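Local coordinates for PKS_KS domain-containing protein (Photorhabdus luminescens subsp. laumondii, PDB 6SMO) that probably catalyses the carbon–carbon bond-forming condensation that extends acyl-carrier-protein-bound chains, as a 3-oxoacyl-ACP synthase-type ketosynthase, at residues R121-A126 / Y178-S183; S291-Y296 / S429-V434; M298-A303 / T336-I341. One frame throughout, in Å; residues are numbered along the deposited sequence.

Contact 1. Residues R121-A126 / Y178-S183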
ATOM      1  N   ARG B 121      -2.131  24.716  -8.564  1.00 48.56           N
ATOM      2  CA  ARG B 121      -3.457  24.051  -8.717  1.00 48.87           C
ATOM      3  C   ARG B 121      -3.344  22.829  -9.640  1.00 46.75           C
ATOM      4  O   ARG B 121      -4.158  21.899  -9.473  1.00 45.71           O
ATOM      5  CB  ARG B 121      -4.492  25.039  -9.268  1.00 51.22           C
ATOM      6  CG  ARG B 121      -4.854  26.169  -8.314  1.00 53.38           C
ATOM      7  CD  ARG B 121      -5.746  27.208  -8.968  1.00 55.28           C
ATOM      8  NE  ARG B 121      -6.172  28.247  -8.037  1.00 56.83           N
ATOM      9  CZ  ARG B 121      -5.455  29.317  -7.694  1.00 58.18           C
ATOM     10  NH1 ARG B 121      -5.953  30.192  -6.836  1.00 58.60           N
ATOM     11  NH2 ARG B 121      -4.248  29.513  -8.199  1.00 59.04           N
ATOM     12  N   ARG B 122      -2.382  22.834 -10.572  1.00 45.28           N
ATOM     13  CA  ARG B 122      -2.200  21.784 -11.613  1.00 44.31           C
ATOM     14  C   ARG B 122      -0.950  20.940 -11.318  1.00 42.59           C
ATOM     15  O   ARG B 122      -0.508  20.214 -12.233  1.00 41.94           O
ATOM     16  CB  ARG B 122      -2.093  22.438 -12.996  1.00 44.92           C
ATOM     17  CG  ARG B 122      -3.274  23.325 -13.368  1.00 45.45           C
ATOM     18  CD  ARG B 122      -4.511  22.531 -13.741  1.00 45.74           C
ATOM     19  NE  ARG B 122      -4.351  21.840 -15.014  1.00 45.95           N
ATOM     20  CZ  ARG B 122      -5.251  21.028 -15.562  1.00 46.36           C
ATOM     21  NH1 ARG B 122      -6.401  20.789 -14.952  1.00 46.28           N
ATOM     22  NH2 ARG B 122      -4.995  20.456 -16.726  1.00 47.13           N
ATOM     23  N   PHE B 123      -0.410  21.016 -10.095  1.00 41.15           N
ATOM     24  CA  PHE B 123       0.815  20.295  -9.653  1.00 40.25           C
ATOM     25  C   PHE B 123       0.512  19.501  -8.377  1.00 39.04           C
ATOM     26  O   PHE B 123       0.162  20.125  -7.354  1.00 39.69           O
ATOM     27  CB  PHE B 123       1.969  21.279  -9.441  1.00 40.45           C
ATOM     28  CG  PHE B 123       3.186  20.691  -8.771  1.00 40.92           C
ATOM     29  CD1 PHE B 123       3.749  19.509  -9.229  1.00 41.00           C
ATOM     30  CD2 PHE B 123       3.777  21.325  -7.687  1.00 41.37           C
ATOM     31  CE1 PHE B 123       4.866  18.969  -8.613  1.00 41.20           C
ATOM     32  CE2 PHE B 123       4.898  20.785  -7.075  1.00 41.59           C
ATOM     33  CZ  PHE B 123       5.440  19.608  -7.537  1.00 41.60           C
ATOM     34  N   GLY B 124       0.649  18.170  -8.442  1.00 37.18           N
ATOM     35  CA  GLY B 124       0.328  17.235  -7.344  1.00 36.27           C
ATOM     36  C   GLY B 124       1.471  16.280  -7.044  1.00 35.09           C
ATOM     37  O   GLY B 124       2.335  16.095  -7.923  1.00 34.71           O
ATOM     38  N   VAL B 125       1.466  15.684  -5.847  1.00 34.30           N
ATOM     39  CA  VAL B 125       2.519  14.749  -5.347  1.00 33.71           C
ATOM     40  C   VAL B 125       1.910  13.349  -5.205  1.00 33.32           C
ATOM     41  O   VAL B 125       0.701  13.254  -4.922  1.00 33.55           O
ATOM     42  CB  VAL B 125       3.118  15.242  -4.015  1.00 33.72           C
ATOM     43  CG1 VAL B 125       4.171  14.289  -3.468  1.00 33.76           C
ATOM     44  CG2 VAL B 125       3.694  16.644  -4.142  1.00 33.88           C
ATOM     45  N   ALA B 126       2.727  12.309  -5.401  1.00 32.87           N
ATOM     46  CA  ALA B 126       2.367  10.884  -5.209  1.00 32.75           C
ATOM     47  C   ALA B 126       3.622  10.085  -4.838  1.00 32.56           C
ATOM     48  O   ALA B 126       4.210   9.448  -5.733  1.00 31.96           O
ATOM     49  CB  ALA B 126       1.707  10.347  -6.457  1.00 32.70           C
ATOM     50  N   TYR B 178       7.437  22.687  -2.440  1.00 40.08           N
ATOM     51  CA  TYR B 178       7.349  23.146  -3.854  1.00 40.25           C
ATOM     52  C   TYR B 178       5.940  23.657  -4.185  1.00 39.79           C
ATOM     53  O   TYR B 178       5.704  24.005  -5.360  1.00 39.90           O
ATOM     54  CB  TYR B 178       7.779  22.019  -4.798  1.00 40.23           C
ATOM     55  CG  TYR B 178       9.108  21.401  -4.444  1.00 40.75           C
ATOM     56  CD1 TYR B 178      10.285  22.123  -4.559  1.00 41.09           C
ATOM     57  CD2 TYR B 178       9.191  20.099  -3.977  1.00 40.65           C
ATOM     58  CE1 TYR B 178      11.511  21.568  -4.226  1.00 41.33           C
ATOM     59  CE2 TYR B 178      10.407  19.528  -3.639  1.00 40.89           C
ATOM     60  CZ  TYR B 178      11.572  20.265  -3.765  1.00 41.25           C
ATOM     61  OH  TYR B 178      12.770  19.704  -3.431  1.00 41.76           O
ATOM     62  N   GLY B 179       5.042  23.713  -3.194  1.00 39.77           N
ATOM     63  CA  GLY B 179       3.707  24.334  -3.309  1.00 39.77           C
ATOM     64  C   GLY B 179       2.783  23.563  -4.239  1.00 39.42           C
ATOM     65  O   GLY B 179       2.213  24.191  -5.153  1.00 40.06           O
ATOM     66  N   ALA B 180       2.631  22.255  -4.010  1.00 39.19           N
ATOM     67  CA  ALA B 180       1.707  21.360  -4.746  1.00 38.92           C
ATOM     68  C   ALA B 180       0.308  21.453  -4.124  1.00 39.04           C
ATOM     69  O   ALA B 180       0.166  21.072  -2.945  1.00 38.99           O
ATOM     70  CB  ALA B 180       2.228  19.945  -4.716  1.00 38.68           C
ATOM     71  N   SER B 181      -0.677  21.944  -4.885  1.00 39.49           N
ATOM     72  CA  SER B 181      -2.080  22.159  -4.438  1.00 39.98           C
ATOM     73  C   SER B 181      -3.019  21.094  -5.021  1.00 39.83           C
ATOM     74  O   SER B 181      -4.130  20.947  -4.480  1.00 40.53           O
ATOM     75  CB  SER B 181      -2.554  23.546  -4.781  1.00 40.64           C
ATOM     76  OG  SER B 181      -1.643  24.524  -4.303  1.00 41.23           O
ATOM     77  N   MET B 182      -2.603  20.389  -6.080  1.00 39.86           N
ATOM     78  CA  MET B 182      -3.348  19.249  -6.682  1.00 40.05           C
ATOM     79  C   MET B 182      -3.194  18.020  -5.773  1.00 39.14           C
ATOM     80  O   MET B 182      -2.293  18.037  -4.911  1.00 39.04           O
ATOM     81  CB  MET B 182      -2.819  18.940  -8.088  1.00 40.96           C
ATOM     82  CG  MET B 182      -3.533  17.812  -8.821  1.00 41.50           C
ATOM     83  SD  MET B 182      -5.325  18.034  -8.924  1.00 42.85           S
ATOM     84  CE  MET B 182      -5.852  16.340  -9.180  1.00 42.52           C
ATOM     85  N   SER B 183      -4.062  17.017  -5.948  1.00 38.30           N
ATOM     86  CA  SER B 183      -4.099  15.729  -5.201  1.00 37.94           C
ATOM     87  C   SER B 183      -2.711  15.336  -4.682  1.00 36.80           C
ATOM     88  O   SER B 183      -1.798  15.150  -5.513  1.00 36.62           O
ATOM     89  CB  SER B 183      -4.667  14.630  -6.063  1.00 38.45           C
ATOM     90  OG  SER B 183      -4.508  13.362  -5.441  1.00 38.84           O
TER
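F123 and M182 meet where the loop 178–183 runs across the start of strand 123–126, the two chain directions 91° apart. M182 N donates a hydrogen bond to F123 O at 3.1 Å, with an N-H...O angle of 151° and the donor well above the carbonyl plane. One residue further along the loop and two along the strand, S183 O takes a weak hydrogen bond from V125 N, 3.3 Å away. G124 lets the loop lie close, and M182 CB rests 3.6 Å from G124 N and 3.5 Å from R121 O.

The side chains meet on A180. F123 has CG anti to its backbone N (chi1 170°), which brings the ring against A180: F123 CD2 is 3.6 Å from A180 CB, while the carbonyl oxygens of Y178 and G179 come to the ring edge near its plane. From the strand, V125 CG2 also touches A180 CB, at 3.7 Å. G179, with positive phi, is where the chain leaves helix 169–178 and turns toward the strand.

The contact lies in the N-terminal half of the thiolase fold, beside strand 184–185. S183 OG bonds D249 and Y168 of the partner ketosynthase-like chain, placing the loop at the subunit interface. F123 packs on I212 and L214 of neighbouring strand 212–219, A175 of helix 169–178 covers V125 and A180, and H204 of helix 193–206 touches M182 and S183.

Contact 2. Residues S291-Y296 / S429-V434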
ATOM      1  N   SER B 291      -2.744  -2.969 -13.265  1.00 31.87           N
ATOM      2  CA  SER B 291      -2.533  -3.658 -11.966  1.00 31.91           C
ATOM      3  C   SER B 291      -3.643  -4.691 -11.737  1.00 32.61           C
ATOM      4  O   SER B 291      -4.811  -4.382 -12.041  1.00 32.32           O
ATOM      5  CB  SER B 291      -2.462  -2.667 -10.836  1.00 31.55           C
ATOM      6  OG  SER B 291      -2.022  -3.294  -9.641  1.00 31.23           O
ATOM      7  N   VAL B 292      -3.276  -5.869 -11.223  1.00 33.32           N
ATOM      8  CA  VAL B 292      -4.200  -7.012 -10.960  1.00 34.35           C
ATOM      9  C   VAL B 292      -3.868  -7.616  -9.592  1.00 34.91           C
ATOM     10  O   VAL B 292      -2.887  -7.164  -8.964  1.00 34.73           O
ATOM     11  CB  VAL B 292      -4.108  -8.077 -12.071  1.00 34.66           C
ATOM     12  CG1 VAL B 292      -4.489  -7.515 -13.430  1.00 34.79           C
ATOM     13  CG2 VAL B 292      -2.731  -8.724 -12.127  1.00 34.66           C
ATOM     14  N   ASN B 293      -4.663  -8.601  -9.164  1.00 36.20           N
ATOM     15  CA  ASN B 293      -4.417  -9.435  -7.958  1.00 37.27           C
ATOM     16  C   ASN B 293      -4.212 -10.888  -8.401  1.00 38.52           C
ATOM     17  O   ASN B 293      -4.791 -11.279  -9.436  1.00 38.81           O
ATOM     18  CB  ASN B 293      -5.555  -9.325  -6.938  1.00 37.46           C
ATOM     19  CG  ASN B 293      -5.823  -7.904  -6.491  1.00 37.70           C
ATOM     20  OD1 ASN B 293      -4.892  -7.145  -6.224  1.00 38.09           O
ATOM     21  ND2 ASN B 293      -7.091  -7.537  -6.395  1.00 37.70           N
ATOM     22  N   ASN B 294      -3.416 -11.648  -7.644  1.00 40.04           N
ATOM     23  CA  ASN B 294      -3.159 -13.096  -7.869  1.00 41.26           C
ATOM     24  C   ASN B 294      -4.408 -13.900  -7.495  1.00 41.49           C
ATOM     25  O   ASN B 294      -4.786 -14.793  -8.278  1.00 41.80           O
ATOM     26  CB  ASN B 294      -1.965 -13.606  -7.056  1.00 41.98           C
ATOM     27  CG  ASN B 294      -0.635 -13.388  -7.742  1.00 42.61           C
ATOM     28  OD1 ASN B 294      -0.479 -13.714  -8.917  1.00 44.14           O
ATOM     29  ND2 ASN B 294       0.335 -12.860  -7.012  1.00 42.95           N
ATOM     30  N   ALA B 295      -5.003 -13.589  -6.338  1.00 41.69           N
ATOM     31  CA  ALA B 295      -6.070 -14.375  -5.674  1.00 41.80           C
ATOM     32  C   ALA B 295      -5.552 -15.797  -5.412  1.00 42.28           C
ATOM     33  O   ALA B 295      -6.318 -16.760  -5.623  1.00 42.89           O
ATOM     34  CB  ALA B 295      -7.324 -14.372  -6.516  1.00 41.99           C
ATOM     35  N   TYR B 296      -4.295 -15.907  -4.963  1.00 42.18           N
ATOM     36  CA  TYR B 296      -3.549 -17.180  -4.783  1.00 41.80           C
ATOM     37  C   TYR B 296      -3.031 -17.274  -3.341  1.00 41.24           C
ATOM     38  O   TYR B 296      -3.493 -18.163  -2.599  1.00 41.14           O
ATOM     39  CB  TYR B 296      -2.415 -17.270  -5.809  1.00 41.77           C
ATOM     40  CG  TYR B 296      -1.550 -18.501  -5.701  1.00 41.76           C
ATOM     41  CD1 TYR B 296      -1.987 -19.727  -6.178  1.00 42.20           C
ATOM     42  CD2 TYR B 296      -0.290 -18.440  -5.129  1.00 41.09           C
ATOM     43  CE1 TYR B 296      -1.197 -20.862  -6.083  1.00 42.58           C
ATOM     44  CE2 TYR B 296       0.514 -19.565  -5.028  1.00 41.27           C
ATOM     45  CZ  TYR B 296       0.059 -20.780  -5.507  1.00 42.23           C
ATOM     46  OH  TYR B 296       0.847 -21.890  -5.409  1.00 42.77           O
ATOM     47  N   SER B 429       0.083  -9.459  -0.850  1.00 35.05           N
ATOM     48  CA  SER B 429      -1.379  -9.459  -1.137  1.00 34.94           C
ATOM     49  C   SER B 429      -1.605  -9.788  -2.616  1.00 34.44           C
ATOM     50  O   SER B 429      -2.588  -9.327  -3.179  1.00 33.52           O
ATOM     51  CB  SER B 429      -2.151  -8.244  -0.679  1.00 35.13           C
ATOM     52  OG  SER B 429      -1.596  -7.690   0.492  1.00 35.74           O
ATOM     53  N   GLY B 430      -0.665 -10.523  -3.208  1.00 34.38           N
ATOM     54  CA  GLY B 430      -0.743 -10.970  -4.609  1.00 34.36           C
ATOM     55  C   GLY B 430      -0.912  -9.828  -5.584  1.00 34.08           C
ATOM     56  O   GLY B 430      -1.703  -9.971  -6.518  1.00 34.23           O
ATOM     57  N   ILE B 431      -0.177  -8.739  -5.375  1.00 33.56           N
ATOM     58  CA  ILE B 431      -0.309  -7.548  -6.258  1.00 33.11           C
ATOM     59  C   ILE B 431       0.733  -7.554  -7.382  1.00 32.68           C
ATOM     60  O   ILE B 431       1.921  -7.608  -7.089  1.00 32.43           O
ATOM     61  CB  ILE B 431      -0.242  -6.246  -5.441  1.00 33.03           C
ATOM     62  CG1 ILE B 431      -1.282  -6.221  -4.325  1.00 33.07           C
ATOM     63  CG2 ILE B 431      -0.381  -5.040  -6.352  1.00 33.21           C
ATOM     64  CD1 ILE B 431      -1.334  -4.924  -3.576  1.00 32.95           C
ATOM     65  N   HIS B 432       0.259  -7.565  -8.625  1.00 32.16           N
ATOM     66  CA  HIS B 432       1.132  -7.377  -9.815  1.00 32.00           C
ATOM     67  C   HIS B 432       0.856  -5.996 -10.418  1.00 31.59           C
ATOM     68  O   HIS B 432      -0.330  -5.622 -10.507  1.00 31.82           O
ATOM     69  CB  HIS B 432       0.906  -8.490 -10.846  1.00 32.27           C
ATOM     70  CG  HIS B 432       1.318  -9.843 -10.373  1.00 32.87           C
ATOM     71  ND1 HIS B 432       2.641 -10.179 -10.161  1.00 33.30           N
ATOM     72  CD2 HIS B 432       0.595 -10.945 -10.079  1.00 33.29           C
ATOM     73  CE1 HIS B 432       2.714 -11.429  -9.752  1.00 33.31           C
ATOM     74  NE2 HIS B 432       1.474 -11.920  -9.693  1.00 33.32           N
ATOM     75  N   SER B 433       1.909  -5.275 -10.811  1.00 30.90           N
ATOM     76  CA  SER B 433       1.837  -3.922 -11.420  1.00 30.78           C
ATOM     77  C   SER B 433       2.853  -3.812 -12.560  1.00 30.37           C
ATOM     78  O   SER B 433       4.019  -4.204 -12.355  1.00 29.84           O
ATOM     79  CB  SER B 433       2.047  -2.850 -10.383  1.00 30.94           C
ATOM     80  OG  SER B 433       0.942  -2.787  -9.493  1.00 31.17           O
ATOM     81  N   VAL B 434       2.410  -3.305 -13.715  1.00 30.41           N
ATOM     82  CA  VAL B 434       3.228  -3.134 -14.952  1.00 30.43           C
ATOM     83  C   VAL B 434       3.006  -1.716 -15.490  1.00 30.26           C
ATOM     84  O   VAL B 434       1.840  -1.274 -15.521  1.00 30.08           O
ATOM     85  CB  VAL B 434       2.870  -4.199 -16.010  1.00 30.70           C
ATOM     86  CG1 VAL B 434       3.678  -4.032 -17.289  1.00 30.73           C
ATOM     87  CG2 VAL B 434       3.028  -5.611 -15.465  1.00 30.98           C
TER
HETATM   88  O   HOH W   1      -4.427  -7.382  -3.590  1.00 24.18           O
HETATM   89  O   HOH W   2      -4.487 -11.435  -4.295  1.00 24.69           O
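N294 and H432 are brought together by like first torsions: each has CG anti to its carbonyl carbon (chi1 -85° and -66°), and the amide meets the imidazole at about a right angle. This happens where the antiparallel pair 291–293 and 431–434, in the C-terminal β-sheet of the thiolase fold, runs out into loops. N294 OD1 sits in the plane of the H432 ring at its edge and accepts from H432 NE2 at 2.8 Å, although this bond is bent, 133° at the hydrogen. S426 holds H432 ND1, so both ring nitrogens are engaged and the ring's rotation is fixed.

V292 and H432 form the hydrogen-bonded pair, joined N to O in both directions. S291 with S433 and N293 with I431 are non-hydrogen-bonded pairs with side chains on the face away from V292 and H432. There S291 OG lies 3.0 Å from both S433 OG and H432 O. K153 NZ of the partner ketosynthase-like chain bonds S291 OG, and D196 bonds S433 OG; N293 ND2 reaches S152 of that chain.

Beyond the strands G430, with positive phi, turns its carbonyl to N294 N. One water bridges N293 OD1 and S429 O, donating to each at 2.7 Å.

Contact 3. Residues M298-A303 / T336-I341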
ATOM      1  N   MET B 298      -0.685 -14.618  -0.072  1.00 40.39           N
ATOM      2  CA  MET B 298      -0.232 -13.278   0.376  1.00 39.99           C
ATOM      3  C   MET B 298       1.250 -13.064   0.060  1.00 40.20           C
ATOM      4  O   MET B 298       1.584 -11.962  -0.395  1.00 40.16           O
ATOM      5  CB  MET B 298      -0.433 -13.121   1.886  1.00 39.92           C
ATOM      6  CG  MET B 298      -1.879 -13.028   2.308  1.00 39.84           C
ATOM      7  SD  MET B 298      -2.640 -11.446   1.949  1.00 39.14           S
ATOM      8  CE  MET B 298      -1.657 -10.347   2.959  1.00 39.17           C
ATOM      9  N   THR B 299       2.087 -14.084   0.264  1.00 40.37           N
ATOM     10  CA  THR B 299       3.552 -13.941   0.058  1.00 40.10           C
ATOM     11  C   THR B 299       4.039 -14.831  -1.091  1.00 39.89           C
ATOM     12  O   THR B 299       4.886 -14.379  -1.870  1.00 39.55           O
ATOM     13  CB  THR B 299       4.300 -14.214   1.368  1.00 40.25           C
ATOM     14  OG1 THR B 299       4.132 -15.574   1.752  1.00 41.02           O
ATOM     15  CG2 THR B 299       3.812 -13.349   2.504  1.00 40.59           C
ATOM     16  N   ASP B 300       3.503 -16.044  -1.188  1.00 40.12           N
ATOM     17  CA  ASP B 300       3.901 -17.021  -2.240  1.00 40.37           C
ATOM     18  C   ASP B 300       3.376 -16.564  -3.606  1.00 39.76           C
ATOM     19  O   ASP B 300       2.279 -15.971  -3.653  1.00 38.99           O
ATOM     20  CB  ASP B 300       3.396 -18.429  -1.911  1.00 41.20           C
ATOM     21  CG  ASP B 300       4.004 -19.035  -0.656  1.00 41.72           C
ATOM     22  OD1 ASP B 300       5.135 -18.644  -0.300  1.00 41.99           O
ATOM     23  OD2 ASP B 300       3.341 -19.896  -0.044  1.00 42.53           O
ATOM     24  N   LEU B 301       4.141 -16.841  -4.668  1.00 39.64           N
ATOM     25  CA  LEU B 301       3.796 -16.545  -6.086  1.00 39.43           C
ATOM     26  C   LEU B 301       3.722 -17.857  -6.865  1.00 39.58           C
ATOM     27  O   LEU B 301       4.574 -18.727  -6.692  1.00 40.08           O
ATOM     28  CB  LEU B 301       4.861 -15.614  -6.673  1.00 39.14           C
ATOM     29  CG  LEU B 301       4.913 -14.208  -6.073  1.00 39.08           C
ATOM     30  CD1 LEU B 301       6.267 -13.561  -6.317  1.00 38.86           C
ATOM     31  CD2 LEU B 301       3.797 -13.338  -6.631  1.00 39.32           C
ATOM     32  N   PRO B 302       2.714 -18.043  -7.748  1.00 39.53           N
ATOM     33  CA  PRO B 302       2.574 -19.286  -8.509  1.00 40.47           C
ATOM     34  C   PRO B 302       3.580 -19.387  -9.667  1.00 41.12           C
ATOM     35  O   PRO B 302       4.038 -18.360 -10.138  1.00 41.13           O
ATOM     36  CB  PRO B 302       1.132 -19.207  -9.031  1.00 40.26           C
ATOM     37  CG  PRO B 302       0.888 -17.723  -9.199  1.00 39.80           C
ATOM     38  CD  PRO B 302       1.657 -17.070  -8.067  1.00 39.35           C
ATOM     39  N   ALA B 303       3.882 -20.616 -10.097  1.00 42.04           N
ATOM     40  CA  ALA B 303       4.921 -20.945 -11.104  1.00 42.65           C
ATOM     41  C   ALA B 303       4.474 -20.496 -12.502  1.00 43.79           C
ATOM     42  O   ALA B 303       5.300 -19.885 -13.212  1.00 43.92           O
ATOM     43  CB  ALA B 303       5.220 -22.423 -11.070  1.00 42.69           C
ATOM     44  N   THR B 336      14.343 -14.431  -5.257  1.00 37.68           N
ATOM     45  CA  THR B 336      13.668 -15.543  -4.535  1.00 38.18           C
ATOM     46  C   THR B 336      13.378 -16.658  -5.544  1.00 38.24           C
ATOM     47  O   THR B 336      13.361 -16.361  -6.755  1.00 37.96           O
ATOM     48  CB  THR B 336      12.381 -15.079  -3.839  1.00 38.44           C
ATOM     49  OG1 THR B 336      11.478 -14.604  -4.837  1.00 38.49           O
ATOM     50  CG2 THR B 336      12.619 -13.997  -2.807  1.00 38.37           C
ATOM     51  N   ALA B 337      13.157 -17.883  -5.060  1.00 38.76           N
ATOM     52  CA  ALA B 337      12.909 -19.089  -5.887  1.00 39.06           C
ATOM     53  C   ALA B 337      11.616 -18.921  -6.698  1.00 39.01           C
ATOM     54  O   ALA B 337      11.601 -19.347  -7.869  1.00 38.52           O
ATOM     55  CB  ALA B 337      12.853 -20.315  -5.006  1.00 39.42           C
ATOM     56  N   GLN B 338      10.586 -18.305  -6.104  1.00 39.78           N
ATOM     57  CA  GLN B 338       9.193 -18.289  -6.633  1.00 40.56           C
ATOM     58  C   GLN B 338       8.959 -17.080  -7.552  1.00 39.94           C
ATOM     59  O   GLN B 338       8.149 -17.219  -8.490  1.00 40.12           O
ATOM     60  CB  GLN B 338       8.189 -18.289  -5.478  1.00 41.65           C
ATOM     61  CG  GLN B 338       8.232 -19.560  -4.641  1.00 42.59           C
ATOM     62  CD  GLN B 338       7.084 -19.649  -3.665  1.00 43.61           C
ATOM     63  OE1 GLN B 338       7.275 -19.666  -2.451  1.00 45.22           O
ATOM     64  NE2 GLN B 338       5.872 -19.703  -4.193  1.00 43.94           N
ATOM     65  N   ASN B 339       9.619 -15.945  -7.297  1.00 39.58           N
ATOM     66  CA  ASN B 339       9.405 -14.674  -8.045  1.00 38.74           C
ATOM     67  C   ASN B 339      10.002 -14.777  -9.455  1.00 37.98           C
ATOM     68  O   ASN B 339       9.308 -14.395 -10.416  1.00 38.52           O
ATOM     69  CB  ASN B 339      10.003 -13.464  -7.323  1.00 38.65           C
ATOM     70  CG  ASN B 339       9.807 -12.171  -8.089  1.00 38.44           C
ATOM     71  OD1 ASN B 339      10.740 -11.667  -8.711  1.00 38.24           O
ATOM     72  ND2 ASN B 339       8.597 -11.639  -8.067  1.00 38.57           N
ATOM     73  N   ASP B 340      11.248 -15.249  -9.565  1.00 37.47           N
ATOM     74  CA  ASP B 340      12.043 -15.230 -10.823  1.00 37.64           C
ATOM     75  C   ASP B 340      11.454 -16.223 -11.831  1.00 37.91           C
ATOM     76  O   ASP B 340      11.463 -15.904 -13.036  1.00 37.53           O
ATOM     77  CB  ASP B 340      13.521 -15.518 -10.547  1.00 37.64           C
ATOM     78  CG  ASP B 340      14.214 -14.457  -9.708  1.00 37.25           C
ATOM     79  OD1 ASP B 340      13.517 -13.554  -9.198  1.00 35.63           O
ATOM     80  OD2 ASP B 340      15.450 -14.543  -9.570  1.00 37.24           O
ATOM     81  N   ILE B 341      10.977 -17.382 -11.361  1.00 38.93           N
ATOM     82  CA  ILE B 341      10.299 -18.412 -12.206  1.00 39.93           C
ATOM     83  C   ILE B 341       8.938 -17.863 -12.656  1.00 39.54           C
ATOM     84  O   ILE B 341       8.561 -18.114 -13.819  1.00 39.07           O
ATOM     85  CB  ILE B 341      10.181 -19.768 -11.471  1.00 41.78           C
ATOM     86  CG1 ILE B 341       9.742 -20.886 -12.421  1.00 43.32           C
ATOM     87  CG2 ILE B 341       9.266 -19.677 -10.255  1.00 42.18           C
ATOM     88  CD1 ILE B 341      10.009 -22.283 -11.900  1.00 44.44           C
TER
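L301 lies against N339 and Q338 at the first turn of helix 337–350, whose N-cap is T336; the contact lays a loop over a helix N terminus in the C-terminal half of the thiolase fold. L301 CB comes 4.1 Å from Q338 O and 4.4 Å from Q338 CB. With L301 CG anti to the carbonyl carbon (chi1 -67°), the chain runs alongside N339, both side chains pointing the same way. At the fork the two methyls part. L301 CD1 lies on the helix, 3.8 Å from N339 CA and 3.9 Å from N339 CB, while L301 CD2 turns to N294 and H432 at the end of the neighbouring strands.

Q338 comes from the helix toward the loop, extended beyond CG, and brings its amide beside the D300 carboxylate and the L301 backbone. The D300 and Q338 side chains cross at a slant, with their carboxylate and amide planes 41° apart.

Further along, A303 sits next to I341, and hydrogen bonds from N342 ND2 to P302 O and N345 ND2 to A303 O tie the loop to later turns of the helix. At the cap, T336 OG1 accepts a weak hydrogen bond from N339 N, 3.4 Å away.

How the contacts relate
From the N terminus, contact 1 closes first, joining strand 123–128 of the N-terminal sheet to the loop leading from helix 169–178 into strand 184–185. Contact 2 opens only afterwards, pairing strands 284–293 and 431–438 of the C-terminal sheet; the nearest atoms of the two contacts are about 13 Å apart. Contact 3 falls wholly within the long excursion that contact 2 brackets, tying the loop ahead of helix 306–319 to the start of helix 337–350. It touches contact 2 directly: M298 O probably accepts a hydrogen bond from S429 N, and P302 packs on Y296. Contact 1 lies across the chain's centre from contact 3.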